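Local coordinates for uncharacterized protein (Legionella longbeachae NSW150, PDB 4JZA) that probably removes the 3-phosphate from phosphatidylinositol 3-phosphate, acting as a phosphoinositide phosphatase of a bacterial pathogen on lipids of its host, at residues 268-273 / 278-283; 413-418 / 558-563; 691-696 / 796-801. One frame throughout, in Å; residues are numbered along the deposited sequence.

The three contacts sample separate parts of one chain, and all are apolar in substance. Contact 2 lies in the mixed-sheet core, beside the loop between strand 545-549 and helix 556-574, whose CX5R signature fits the phosphate-binding P-loop of cysteine-based phosphatases; it is therefore probably the contact closest to the catalytic centre. Contact 1, within the insertion domain, has its centre 42 Å from that of contact 2, with about 21 Å between nearest atoms. Contact 3, in the C-terminal domain, lies 65 Å from contact 2 and 66 Å from contact 1, centre to centre. None touches another, so each reports on local packing.

Contact 1. Residues 268-273 / 278-283; sequences RILAAD and DKKLTQ
Leu270 meets Lys280 and Leu281 across two consecutive helices of the insertion domain, joined by a tight turn: helix 261-270 hands over to helix 274-288 through a type I beta turn spanning Leu270 to Asp273. The evidence for the turn is its backbone bond, Asp273 N to Leu270 O at 3.1 Å, and the two segments stay well apart at the backbone: the nearest CA atoms, those of Leu270 and Lys280, are 8.2 Å from each other. Side chains alone close the gap, burying 154 Å² in total.

Along 278-283, the first residue to touch is Lys280, with CB directed at Leu270. Its CG lies beside the backbone N (chi1 -84°) and the chain beyond is extended, which carries the methylenes past the CD2 methyl of Leu270. That methyl touches CD and also stands 3.9 Å from Lys280 CB, so the lysine contributes its hydrocarbon stem rather than its charge. The ammonium group travels on toward Asp273, but 4.8 Å between Lys280 NZ and Asp273 OD2 is too long for a salt bridge and leaves at most a mild electrostatic attraction; the same OD2 is hydrogen-bonded to Ser276 OG.

Leu281 is next. Its CB does not aim at Leu270, yet the end of its side chain comes closer; Leu281 also packs on Phe221, Phe224, Leu225 and Trp228 of helix 214-234. Leu270, which also rests on Tyr199 of helix 198-206, thus divides its fork between two neighbours: CD2 serves Lys280, and CD1 reaches the CD2 methyl of Leu281 at 3.8 Å.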
ATOM      1  N   ARG A 268     -24.481 -19.995   9.655  1.00 77.33           N
ATOM      2  CA  ARG A 268     -24.736 -18.635   9.161  1.00 80.36           C
ATOM      3  C   ARG A 268     -24.347 -18.480   7.697  1.00 78.13           C
ATOM      4  O   ARG A 268     -25.034 -17.821   6.930  1.00 83.53           O
ATOM      5  CB  ARG A 268     -24.005 -17.597  10.011  1.00 83.77           C
ATOM      6  CG  ARG A 268     -24.328 -16.149   9.649  1.00 87.77           C
ATOM      7  CD  ARG A 268     -23.481 -15.172  10.440  1.00 83.70           C
ATOM      8  NE  ARG A 268     -23.425 -15.547  11.849  1.00 83.54           N
ATOM      9  CZ  ARG A 268     -24.413 -15.364  12.729  1.00 84.42           C
ATOM     10  NH1 ARG A 268     -25.558 -14.805  12.361  1.00 76.04           N
ATOM     11  NH2 ARG A 268     -24.251 -15.740  14.001  1.00 86.53           N
ATOM     12  N   ILE A 269     -23.263 -19.110   7.302  1.00 71.71           N
ATOM     13  CA  ILE A 269     -22.828 -19.031   5.924  1.00 71.87           C
ATOM     14  C   ILE A 269     -23.587 -19.954   4.984  1.00 78.20           C
ATOM     15  O   ILE A 269     -23.824 -19.608   3.823  1.00 75.88           O
ATOM     16  CB  ILE A 269     -21.340 -19.343   5.830  1.00 66.38           C
ATOM     17  CG1 ILE A 269     -20.564 -18.205   6.502  1.00 68.76           C
ATOM     18  CG2 ILE A 269     -20.932 -19.520   4.385  1.00 65.54           C
ATOM     19  CD1 ILE A 269     -19.403 -18.659   7.353  1.00 71.04           C
ATOM     20  N   LEU A 270     -23.956 -21.132   5.474  1.00 83.07           N
ATOM     21  CA  LEU A 270     -24.600 -22.139   4.622  1.00 83.35           C
ATOM     22  C   LEU A 270     -26.061 -21.761   4.378  1.00 83.23           C
ATOM     23  O   LEU A 270     -26.599 -22.042   3.317  1.00 76.20           O
ATOM     24  CB  LEU A 270     -24.476 -23.545   5.240  1.00 85.69           C
ATOM     25  CG  LEU A 270     -23.087 -24.215   5.212  1.00 82.18           C
ATOM     26  CD1 LEU A 270     -23.091 -25.565   5.908  1.00 80.22           C
ATOM     27  CD2 LEU A 270     -22.593 -24.386   3.796  1.00 80.57           C
ATOM     28  N   ALA A 271     -26.673 -21.084   5.354  1.00 88.60           N
ATOM     29  CA  ALA A 271     -28.078 -20.655   5.286  1.00 92.49           C
ATOM     30  C   ALA A 271     -28.372 -19.670   4.171  1.00 96.47           C
ATOM     31  O   ALA A 271     -29.538 -19.441   3.840  1.00102.91           O
ATOM     32  CB  ALA A 271     -28.504 -20.045   6.619  1.00 96.63           C
ATOM     33  N   ALA A 272     -27.327 -19.068   3.616  1.00102.25           N
ATOM     34  CA  ALA A 272     -27.487 -18.120   2.529  1.00102.66           C
ATOM     35  C   ALA A 272     -27.841 -18.794   1.215  1.00104.87           C
ATOM     36  O   ALA A 272     -28.270 -18.103   0.289  1.00105.96           O
ATOM     37  CB  ALA A 272     -26.225 -17.312   2.357  1.00102.78           C
ATOM     38  N   ASP A 273     -27.668 -20.118   1.130  1.00100.19           N
ATOM     39  CA  ASP A 273     -28.034 -20.879  -0.076  1.00 96.82           C
ATOM     40  C   ASP A 273     -28.507 -22.291   0.269  1.00 93.96           C
ATOM     41  O   ASP A 273     -27.781 -23.266   0.047  1.00 93.54           O
ATOM     42  CB  ASP A 273     -26.855 -20.937  -1.045  1.00 95.06           C
ATOM     43  CG  ASP A 273     -27.152 -21.776  -2.278  1.00 97.66           C
ATOM     44  OD1 ASP A 273     -28.308 -21.758  -2.755  1.00100.59           O
ATOM     45  OD2 ASP A 273     -26.235 -22.471  -2.755  1.00 89.67           O
ATOM     46  N   ASP A 278     -27.140 -29.275   2.624  1.00 96.30           N
ATOM     47  CA  ASP A 278     -26.907 -30.698   3.009  1.00 96.02           C
ATOM     48  C   ASP A 278     -25.794 -31.370   2.224  1.00 85.26           C
ATOM     49  O   ASP A 278     -25.172 -32.291   2.719  1.00 79.05           O
ATOM     50  CB  ASP A 278     -28.193 -31.554   2.921  1.00 98.41           C
ATOM     51  CG  ASP A 278     -28.947 -31.629   4.256  1.00105.49           C
ATOM     52  OD1 ASP A 278     -28.317 -31.913   5.302  1.00102.01           O
ATOM     53  OD2 ASP A 278     -30.176 -31.390   4.268  1.00111.95           O
ATOM     54  N   LYS A 279     -25.542 -30.900   1.012  1.00 83.14           N
ATOM     55  CA  LYS A 279     -24.462 -31.444   0.194  1.00 81.72           C
ATOM     56  C   LYS A 279     -23.124 -31.067   0.793  1.00 85.48           C
ATOM     57  O   LYS A 279     -22.227 -31.891   0.947  1.00 77.86           O
ATOM     58  CB  LYS A 279     -24.553 -30.882  -1.218  1.00 84.82           C
ATOM     59  CG  LYS A 279     -23.486 -31.407  -2.148  1.00 85.80           C
ATOM     60  CD  LYS A 279     -23.514 -30.669  -3.473  1.00 91.80           C
ATOM     61  CE  LYS A 279     -22.820 -31.495  -4.544  1.00 95.10           C
ATOM     62  NZ  LYS A 279     -22.332 -30.652  -5.671  1.00 96.27           N
ATOM     63  N   LYS A 280     -23.016 -29.791   1.146  1.00 93.46           N
ATOM     64  CA  LYS A 280     -21.785 -29.238   1.694  1.00 91.08           C
ATOM     65  C   LYS A 280     -21.435 -29.883   3.023  1.00 83.28           C
ATOM     66  O   LYS A 280     -20.274 -30.126   3.315  1.00 78.20           O
ATOM     67  CB  LYS A 280     -21.909 -27.720   1.846  1.00 98.22           C
ATOM     68  CG  LYS A 280     -21.590 -26.992   0.555  1.00 98.80           C
ATOM     69  CD  LYS A 280     -22.004 -25.535   0.609  1.00 98.11           C
ATOM     70  CE  LYS A 280     -21.555 -24.833  -0.656  1.00 96.76           C
ATOM     71  NZ  LYS A 280     -22.075 -23.440  -0.670  1.00 95.74           N
ATOM     72  N   LEU A 281     -22.447 -30.139   3.836  1.00 79.47           N
ATOM     73  CA  LEU A 281     -22.237 -30.851   5.077  1.00 78.75           C
ATOM     74  C   LEU A 281     -21.557 -32.206   4.843  1.00 82.39           C
ATOM     75  O   LEU A 281     -20.548 -32.487   5.486  1.00 79.55           O
ATOM     76  CB  LEU A 281     -23.561 -31.012   5.853  1.00 76.51           C
ATOM     77  CG  LEU A 281     -24.135 -29.721   6.421  1.00 75.37           C
ATOM     78  CD1 LEU A 281     -25.444 -30.020   7.140  1.00 79.73           C
ATOM     79  CD2 LEU A 281     -23.147 -29.064   7.379  1.00 78.22           C
ATOM     80  N   THR A 282     -22.093 -33.047   3.949  1.00 86.65           N
ATOM     81  CA  THR A 282     -21.533 -34.407   3.812  1.00 93.62           C
ATOM     82  C   THR A 282     -20.179 -34.348   3.085  1.00 85.29           C
ATOM     83  O   THR A 282     -19.355 -35.241   3.189  1.00 87.35           O
ATOM     84  CB  THR A 282     -22.530 -35.470   3.226  1.00 96.09           C
ATOM     85  OG1 THR A 282     -23.040 -35.023   1.965  1.00 83.81           O
ATOM     86  CG2 THR A 282     -23.722 -35.815   4.266  1.00 91.04           C
ATOM     87  N   GLN A 283     -19.942 -33.239   2.414  1.00 80.79           N
ATOM     88  CA  GLN A 283     -18.649 -32.948   1.809  1.00 77.18           C
ATOM     89  C   GLN A 283     -17.565 -32.485   2.806  1.00 72.04           C
ATOM     90  O   GLN A 283     -16.375 -32.686   2.566  1.00 66.30           O
ATOM     91  CB  GLN A 283     -18.902 -31.869   0.785  1.00 85.24           C
ATOM     92  CG  GLN A 283     -17.707 -31.348   0.028  1.00 90.01           C
ATOM     93  CD  GLN A 283     -18.116 -30.119  -0.746  1.00 96.67           C
ATOM     94  OE1 GLN A 283     -17.769 -28.987  -0.367  1.00 95.47           O
ATOM     95  NE2 GLN A 283     -18.964 -30.321  -1.771  1.00 90.72           N
TER

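Contact 2. Residues 413-418 / 558-563; sequences ILQTLI and AIELIH
Leu417 and Glu560 touch where the chain of strand 412-416, second from one edge of the mixed sheet, passes the helix that follows its neighbour, an arrangement belonging to the alpha/beta core. Strand 412-416 runs parallel to strand 545-549, and helix 556-574 packs against this part of the sheet after the intervening loop, whose CX5R signature is consistent with a phosphatase P-loop. The contact is small, 92 Å², and the nearest CA atoms, of Leu417 and Glu560, are 9.0 Å apart.

In the first shell, the CD1 methyl of Leu417 comes up against CB of Glu560 at 4.0 Å, the two side chains crossing at about a right angle. Two residues back, on the same side of the strand, Gln415 brings OE1 to within 4.2 Å of Glu560 CG, an approach of van der Waals kind. What the glutamate offers the strand is therefore its methylene base. Its CG stands anti to the backbone N (chi1 178°), and a bend at chi2 (-96°) turns the carboxylate away from Leu417 and across the helix axis, between Lys557 and Thr564.

The second shell holds both polar ends. The Gln415 amide is gripped by helix 524-542: OE1 accepts from Gln536 NE2, while NE2 is hydrogen-bonded to Ser532 O and Glu535 OE1, three partners that should fix its rotation in a buried setting. The strand beneath is held by backbone bonds from Gln415 to Tyr547 and Ser549, and by those of Leu414 to Leu462 and Asn464 on the other flank. In Glu560, itself buried, the two carboxylate oxygens have separate partners: OE1 forms a salt bridge with Lys557 NZ, and OE2 a hydrogen bond with Thr564 OG1.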
ATOM      1  N   ILE A 413     -22.451  12.758  11.641  1.00 50.83           N
ATOM      2  CA  ILE A 413     -22.509  12.503  10.207  1.00 48.33           C
ATOM      3  C   ILE A 413     -21.393  11.588   9.767  1.00 47.28           C
ATOM      4  O   ILE A 413     -20.276  11.648  10.298  1.00 46.75           O
ATOM      5  CB  ILE A 413     -22.484  13.803   9.414  1.00 50.45           C
ATOM      6  CG1 ILE A 413     -22.817  13.515   7.952  1.00 52.65           C
ATOM      7  CG2 ILE A 413     -21.153  14.533   9.562  1.00 51.31           C
ATOM      8  CD1 ILE A 413     -23.289  14.748   7.228  1.00 53.75           C
ATOM      9  N   LEU A 414     -21.725  10.694   8.837  1.00 48.54           N
ATOM     10  CA  LEU A 414     -20.732   9.899   8.079  1.00 46.49           C
ATOM     11  C   LEU A 414     -20.792  10.322   6.624  1.00 45.22           C
ATOM     12  O   LEU A 414     -21.593   9.820   5.832  1.00 42.16           O
ATOM     13  CB  LEU A 414     -21.034   8.409   8.186  1.00 50.40           C
ATOM     14  CG  LEU A 414     -19.946   7.379   7.898  1.00 51.91           C
ATOM     15  CD1 LEU A 414     -20.447   5.952   8.105  1.00 53.17           C
ATOM     16  CD2 LEU A 414     -19.415   7.567   6.500  1.00 51.72           C
ATOM     17  N   GLN A 415     -19.963  11.292   6.276  1.00 46.98           N
ATOM     18  CA  GLN A 415     -19.995  11.864   4.946  1.00 48.72           C
ATOM     19  C   GLN A 415     -18.943  11.220   4.064  1.00 49.44           C
ATOM     20  O   GLN A 415     -17.759  11.371   4.300  1.00 51.70           O
ATOM     21  CB  GLN A 415     -19.759  13.364   5.024  1.00 48.27           C
ATOM     22  CG  GLN A 415     -20.149  14.117   3.773  1.00 50.63           C
ATOM     23  CD  GLN A 415     -19.622  15.525   3.773  1.00 52.33           C
ATOM     24  OE1 GLN A 415     -18.427  15.747   3.914  1.00 58.07           O
ATOM     25  NE2 GLN A 415     -20.509  16.486   3.615  1.00 48.13           N
ATOM     26  N   THR A 416     -19.384  10.493   3.050  1.00 49.05           N
ATOM     27  CA  THR A 416     -18.459   9.806   2.176  1.00 50.56           C
ATOM     28  C   THR A 416     -18.430  10.436   0.802  1.00 50.63           C
ATOM     29  O   THR A 416     -19.458  10.771   0.235  1.00 47.94           O
ATOM     30  CB  THR A 416     -18.806   8.318   2.030  1.00 52.36           C
ATOM     31  OG1 THR A 416     -20.063   8.183   1.370  1.00 50.63           O
ATOM     32  CG2 THR A 416     -18.877   7.659   3.379  1.00 54.67           C
ATOM     33  N   LEU A 417     -17.228  10.584   0.269  1.00 49.28           N
ATOM     34  CA  LEU A 417     -17.048  11.139  -1.053  1.00 49.19           C
ATOM     35  C   LEU A 417     -16.555  10.064  -2.001  1.00 46.14           C
ATOM     36  O   LEU A 417     -15.403  10.058  -2.383  1.00 41.26           O
ATOM     37  CB  LEU A 417     -16.057  12.294  -0.995  1.00 50.98           C
ATOM     38  CG  LEU A 417     -16.464  13.398  -0.023  1.00 51.51           C
ATOM     39  CD1 LEU A 417     -15.382  14.446   0.131  1.00 47.94           C
ATOM     40  CD2 LEU A 417     -17.776  14.032  -0.445  1.00 53.35           C
ATOM     41  N   ILE A 418     -17.439   9.149  -2.370  1.00 46.06           N
ATOM     42  CA  ILE A 418     -17.079   8.071  -3.273  1.00 44.28           C
ATOM     43  C   ILE A 418     -18.122   7.892  -4.364  1.00 41.94           C
ATOM     44  O   ILE A 418     -19.227   8.390  -4.256  1.00 43.61           O
ATOM     45  CB  ILE A 418     -16.849   6.748  -2.524  1.00 43.63           C
ATOM     46  CG1 ILE A 418     -18.170   6.111  -2.120  1.00 42.26           C
ATOM     47  CG2 ILE A 418     -15.974   6.971  -1.309  1.00 42.64           C
ATOM     48  CD1 ILE A 418     -17.994   4.856  -1.308  1.00 40.02           C
ATOM     49  N   ALA A 558      -9.557  15.807   1.185  1.00 40.78           N
ATOM     50  CA  ALA A 558      -8.670  16.946   1.325  1.00 41.71           C
ATOM     51  C   ALA A 558      -9.273  18.167   0.659  1.00 42.78           C
ATOM     52  O   ALA A 558      -9.153  19.269   1.151  1.00 44.91           O
ATOM     53  CB  ALA A 558      -7.314  16.641   0.731  1.00 42.30           C
ATOM     54  N   ILE A 559      -9.896  17.961  -0.489  1.00 43.69           N
ATOM     55  CA  ILE A 559     -10.556  19.038  -1.202  1.00 43.88           C
ATOM     56  C   ILE A 559     -11.735  19.626  -0.427  1.00 44.94           C
ATOM     57  O   ILE A 559     -11.936  20.830  -0.429  1.00 45.76           O
ATOM     58  CB  ILE A 559     -10.938  18.602  -2.628  1.00 45.93           C
ATOM     59  CG1 ILE A 559      -9.687  18.518  -3.489  1.00 46.99           C
ATOM     60  CG2 ILE A 559     -11.906  19.573  -3.273  1.00 49.34           C
ATOM     61  CD1 ILE A 559      -9.833  17.603  -4.674  1.00 48.16           C
ATOM     62  N   GLU A 560     -12.512  18.774   0.228  1.00 44.05           N
ATOM     63  CA  GLU A 560     -13.621  19.240   1.038  1.00 42.15           C
ATOM     64  C   GLU A 560     -13.130  20.091   2.190  1.00 40.54           C
ATOM     65  O   GLU A 560     -13.715  21.112   2.511  1.00 39.20           O
ATOM     66  CB  GLU A 560     -14.405  18.063   1.602  1.00 44.33           C
ATOM     67  CG  GLU A 560     -15.557  18.476   2.506  1.00 52.07           C
ATOM     68  CD  GLU A 560     -15.208  18.465   3.984  1.00 55.02           C
ATOM     69  OE1 GLU A 560     -14.620  17.482   4.454  1.00 53.21           O
ATOM     70  OE2 GLU A 560     -15.537  19.434   4.687  1.00 55.37           O
ATOM     71  N   LEU A 561     -12.050  19.652   2.816  1.00 37.29           N
ATOM     72  CA  LEU A 561     -11.480  20.360   3.948  1.00 38.93           C
ATOM     73  C   LEU A 561     -10.974  21.736   3.579  1.00 39.72           C
ATOM     74  O   LEU A 561     -11.145  22.680   4.323  1.00 43.76           O
ATOM     75  CB  LEU A 561     -10.354  19.551   4.574  1.00 40.69           C
ATOM     76  CG  LEU A 561     -10.785  18.261   5.252  1.00 40.15           C
ATOM     77  CD1 LEU A 561      -9.587  17.588   5.882  1.00 40.12           C
ATOM     78  CD2 LEU A 561     -11.851  18.533   6.290  1.00 39.82           C
ATOM     79  N   ILE A 562     -10.338  21.838   2.427  1.00 38.83           N
ATOM     80  CA  ILE A 562      -9.875  23.116   1.929  1.00 38.79           C
ATOM     81  C   ILE A 562     -11.104  24.006   1.656  1.00 41.11           C
ATOM     82  O   ILE A 562     -11.136  25.202   2.050  1.00 37.11           O
ATOM     83  CB  ILE A 562      -9.072  22.881   0.636  1.00 40.86           C
ATOM     84  CG1 ILE A 562      -7.632  22.465   0.970  1.00 39.80           C
ATOM     85  CG2 ILE A 562      -9.053  24.098  -0.252  1.00 41.54           C
ATOM     86  CD1 ILE A 562      -6.984  21.734  -0.166  1.00 38.18           C
ATOM     87  N   HIS A 563     -12.114  23.425   0.991  1.00 40.01           N
ATOM     88  CA  HIS A 563     -13.267  24.196   0.572  1.00 42.61           C
ATOM     89  C   HIS A 563     -14.012  24.680   1.801  1.00 46.70           C
ATOM     90  O   HIS A 563     -14.346  25.873   1.913  1.00 51.94           O
ATOM     91  CB  HIS A 563     -14.162  23.377  -0.317  1.00 43.19           C
ATOM     92  CG  HIS A 563     -15.201  24.165  -1.046  1.00 45.02           C
ATOM     93  ND1 HIS A 563     -16.494  24.283  -0.588  1.00 46.55           N
ATOM     94  CD2 HIS A 563     -15.171  24.781  -2.251  1.00 47.28           C
ATOM     95  CE1 HIS A 563     -17.202  24.980  -1.455  1.00 47.04           C
ATOM     96  NE2 HIS A 563     -16.420  25.313  -2.463  1.00 48.63           N
TER

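Contact 3. Residues 691-696 / 796-801; sequences CTKLYD and EIVSTT
Leu694 packs between Val798 and Thr801 at the close side of two nearly parallel helices of the C-terminal domain. The axes of the two short segments approach to 9.9 Å at an angle of 17°, and the closest CA atoms, of Leu694 and Val798, are 6.7 Å apart. As 99 residues separate the segments, this is a long-range pairing of helices 676-702 and 794-817 and not a hairpin.

On the tight side CD1 and CD2 of Leu694 go to different partners. CD1 lies 4.1 Å from Val798 CG2, and CD2 lies 4.0 Å from Thr801 CG2, one helical turn further on; the leucine thus spans a neighbouring i, i+3 pair. Phe784 and Leu686 also press on Leu694, and Leu686 meets Val798 too, so this side is buried. Thr801 can act as an apolar partner because its hydroxyl is occupied along its own helix: OG1 donates to Ile797 O at 2.7 Å, from 37° out of the carbonyl plane and from the face opposite that used by Thr801 N. With OG1 beside the backbone N (chi1 -60°), the methyl is the branch left facing Leu694.

The other side is looser. Lys693 crosses Val798 at about a right angle, laying its stem over the second valine methyl, with Lys693 CD 4.1 Å from Val798 CG1. Lys693 is exposed and segment 796-801 buries only 25 Å² of it, against 64 Å² of Leu694; it also touches a crystal neighbour, so its conformation may owe something to the lattice.

The chemistry is accordingly one of methyl and methylene groups. With the hydroxyl of Thr801 bonded within its own helix, the pairing rests on shape and hydrophobic burial, and the lysine stem extends that cover toward solvent.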
ATOM      1  N   CYS A 691      38.293 -11.340  -7.890  1.00 42.82           N
ATOM      2  CA  CYS A 691      38.112 -11.263  -9.328  1.00 41.33           C
ATOM      3  C   CYS A 691      39.456 -11.285 -10.025  1.00 41.42           C
ATOM      4  O   CYS A 691      39.569 -11.938 -11.090  1.00 39.60           O
ATOM      5  CB  CYS A 691      37.281 -10.040  -9.742  1.00 40.53           C
ATOM      6  SG  CYS A 691      35.543 -10.279  -9.353  0.84 37.60           S
ATOM      7  N   THR A 692      40.461 -10.614  -9.419  1.00 39.90           N
ATOM      8  CA  THR A 692      41.806 -10.555 -10.005  1.00 41.00           C
ATOM      9  C   THR A 692      42.491 -11.921 -10.034  1.00 41.28           C
ATOM     10  O   THR A 692      43.113 -12.282 -11.026  1.00 41.59           O
ATOM     11  CB  THR A 692      42.683  -9.491  -9.319  1.00 42.23           C
ATOM     12  OG1 THR A 692      42.139  -8.200  -9.621  1.00 44.17           O
ATOM     13  CG2 THR A 692      44.112  -9.508  -9.848  1.00 41.63           C
ATOM     14  N   LYS A 693      42.346 -12.689  -8.963  1.00 42.86           N
ATOM     15  CA  LYS A 693      42.915 -14.036  -8.904  1.00 44.44           C
ATOM     16  C   LYS A 693      42.296 -14.900  -9.966  1.00 41.90           C
ATOM     17  O   LYS A 693      42.995 -15.616 -10.668  1.00 44.32           O
ATOM     18  CB  LYS A 693      42.694 -14.701  -7.528  1.00 47.68           C
ATOM     19  CG  LYS A 693      43.289 -13.966  -6.333  1.00 49.54           C
ATOM     20  CD  LYS A 693      43.006 -14.684  -5.025  1.00 53.16           C
ATOM     21  CE  LYS A 693      43.368 -13.807  -3.851  1.00 57.91           C
ATOM     22  NZ  LYS A 693      43.873 -14.690  -2.775  1.00 68.27           N
ATOM     23  N   LEU A 694      40.979 -14.836 -10.059  1.00 41.45           N
ATOM     24  CA  LEU A 694      40.218 -15.613 -11.044  1.00 41.11           C
ATOM     25  C   LEU A 694      40.599 -15.194 -12.444  1.00 43.02           C
ATOM     26  O   LEU A 694      40.859 -16.055 -13.306  1.00 42.22           O
ATOM     27  CB  LEU A 694      38.714 -15.425 -10.859  1.00 38.80           C
ATOM     28  CG  LEU A 694      38.087 -16.119  -9.655  1.00 37.37           C
ATOM     29  CD1 LEU A 694      36.635 -15.685  -9.539  1.00 39.50           C
ATOM     30  CD2 LEU A 694      38.165 -17.610  -9.817  1.00 36.53           C
ATOM     31  N   TYR A 695      40.683 -13.875 -12.649  1.00 42.63           N
ATOM     32  CA  TYR A 695      41.108 -13.326 -13.936  1.00 43.01           C
ATOM     33  C   TYR A 695      42.522 -13.788 -14.301  1.00 41.05           C
ATOM     34  O   TYR A 695      42.716 -14.402 -15.331  1.00 38.45           O
ATOM     35  CB  TYR A 695      41.009 -11.795 -13.939  1.00 46.61           C
ATOM     36  CG  TYR A 695      41.165 -11.177 -15.301  1.00 49.09           C
ATOM     37  CD1 TYR A 695      40.056 -10.967 -16.111  1.00 51.28           C
ATOM     38  CD2 TYR A 695      42.414 -10.804 -15.778  1.00 49.92           C
ATOM     39  CE1 TYR A 695      40.178 -10.402 -17.362  1.00 53.61           C
ATOM     40  CE2 TYR A 695      42.555 -10.260 -17.041  1.00 51.51           C
ATOM     41  CZ  TYR A 695      41.436 -10.073 -17.830  1.00 54.04           C
ATOM     42  OH  TYR A 695      41.576  -9.545 -19.078  1.00 54.59           O
ATOM     43  N   ASP A 696      43.509 -13.530 -13.468  1.00 40.83           N
ATOM     44  CA  ASP A 696      44.874 -13.954 -13.835  1.00 45.94           C
ATOM     45  C   ASP A 696      44.972 -15.461 -14.186  1.00 43.69           C
ATOM     46  O   ASP A 696      45.495 -15.836 -15.242  1.00 42.42           O
ATOM     47  CB  ASP A 696      45.899 -13.566 -12.726  1.00 48.71           C
ATOM     48  CG  ASP A 696      45.965 -12.049 -12.505  1.00 52.76           C
ATOM     49  OD1 ASP A 696      45.701 -11.264 -13.462  1.00 55.08           O
ATOM     50  OD2 ASP A 696      46.241 -11.643 -11.358  1.00 57.29           O
ATOM     51  N   GLU A 796      36.810 -19.522  -0.768  1.00 48.57           N
ATOM     52  CA  GLU A 796      37.232 -20.903  -0.772  1.00 53.07           C
ATOM     53  C   GLU A 796      37.060 -21.546  -2.138  1.00 50.69           C
ATOM     54  O   GLU A 796      37.893 -22.375  -2.549  1.00 54.01           O
ATOM     55  CB  GLU A 796      36.509 -21.709   0.333  1.00 62.05           C
ATOM     56  CG  GLU A 796      37.113 -21.462   1.735  1.00 72.10           C
ATOM     57  CD  GLU A 796      36.155 -21.683   2.939  1.00 83.01           C
ATOM     58  OE1 GLU A 796      34.904 -21.806   2.735  1.00 66.24           O
ATOM     59  OE2 GLU A 796      36.680 -21.738   4.104  1.00 85.55           O
ATOM     60  N   ILE A 797      36.002 -21.170  -2.853  1.00 48.84           N
ATOM     61  CA  ILE A 797      35.810 -21.626  -4.236  1.00 45.38           C
ATOM     62  C   ILE A 797      36.833 -20.992  -5.149  1.00 42.66           C
ATOM     63  O   ILE A 797      37.309 -21.634  -6.079  1.00 42.39           O
ATOM     64  CB  ILE A 797      34.440 -21.307  -4.802  1.00 46.20           C
ATOM     65  CG1 ILE A 797      33.338 -21.977  -3.981  1.00 49.79           C
ATOM     66  CG2 ILE A 797      34.338 -21.827  -6.231  1.00 46.23           C
ATOM     67  CD1 ILE A 797      31.917 -21.644  -4.438  1.00 47.14           C
ATOM     68  N   VAL A 798      37.153 -19.734  -4.915  1.00 40.46           N
ATOM     69  CA  VAL A 798      38.222 -19.101  -5.666  1.00 41.38           C
ATOM     70  C   VAL A 798      39.516 -19.925  -5.503  1.00 40.59           C
ATOM     71  O   VAL A 798      40.157 -20.290  -6.501  1.00 37.38           O
ATOM     72  CB  VAL A 798      38.441 -17.652  -5.218  1.00 41.89           C
ATOM     73  CG1 VAL A 798      39.721 -17.062  -5.803  1.00 44.42           C
ATOM     74  CG2 VAL A 798      37.273 -16.818  -5.634  1.00 41.59           C
ATOM     75  N   SER A 799      39.883 -20.199  -4.259  1.00 40.92           N
ATOM     76  CA  SER A 799      41.073 -20.997  -3.936  1.00 44.81           C
ATOM     77  C   SER A 799      41.147 -22.275  -4.793  1.00 44.33           C
ATOM     78  O   SER A 799      42.131 -22.529  -5.493  1.00 43.81           O
ATOM     79  CB  SER A 799      41.054 -21.397  -2.458  1.00 47.73           C
ATOM     80  OG  SER A 799      42.366 -21.426  -1.937  1.00 51.13           O
ATOM     81  N   THR A 800      40.077 -23.054  -4.753  1.00 42.51           N
ATOM     82  CA  THR A 800      40.020 -24.323  -5.452  1.00 42.32           C
ATOM     83  C   THR A 800      40.072 -24.177  -6.971  1.00 42.41           C
ATOM     84  O   THR A 800      40.733 -24.933  -7.692  1.00 42.46           O
ATOM     85  CB  THR A 800      38.691 -24.987  -5.117  1.00 44.26           C
ATOM     86  OG1 THR A 800      38.540 -25.042  -3.712  1.00 44.16           O
ATOM     87  CG2 THR A 800      38.584 -26.398  -5.676  1.00 45.62           C
ATOM     88  N   THR A 801      39.334 -23.202  -7.455  1.00 41.98           N
ATOM     89  CA  THR A 801      39.279 -22.928  -8.871  1.00 41.00           C
ATOM     90  C   THR A 801      40.661 -22.485  -9.367  1.00 41.10           C
ATOM     91  O   THR A 801      41.108 -22.979 -10.400  1.00 41.91           O
ATOM     92  CB  THR A 801      38.254 -21.820  -9.162  1.00 42.91           C
ATOM     93  OG1 THR A 801      36.943 -22.219  -8.729  1.00 36.65           O
ATOM     94  CG2 THR A 801      38.259 -21.480 -10.647  1.00 47.19           C
TER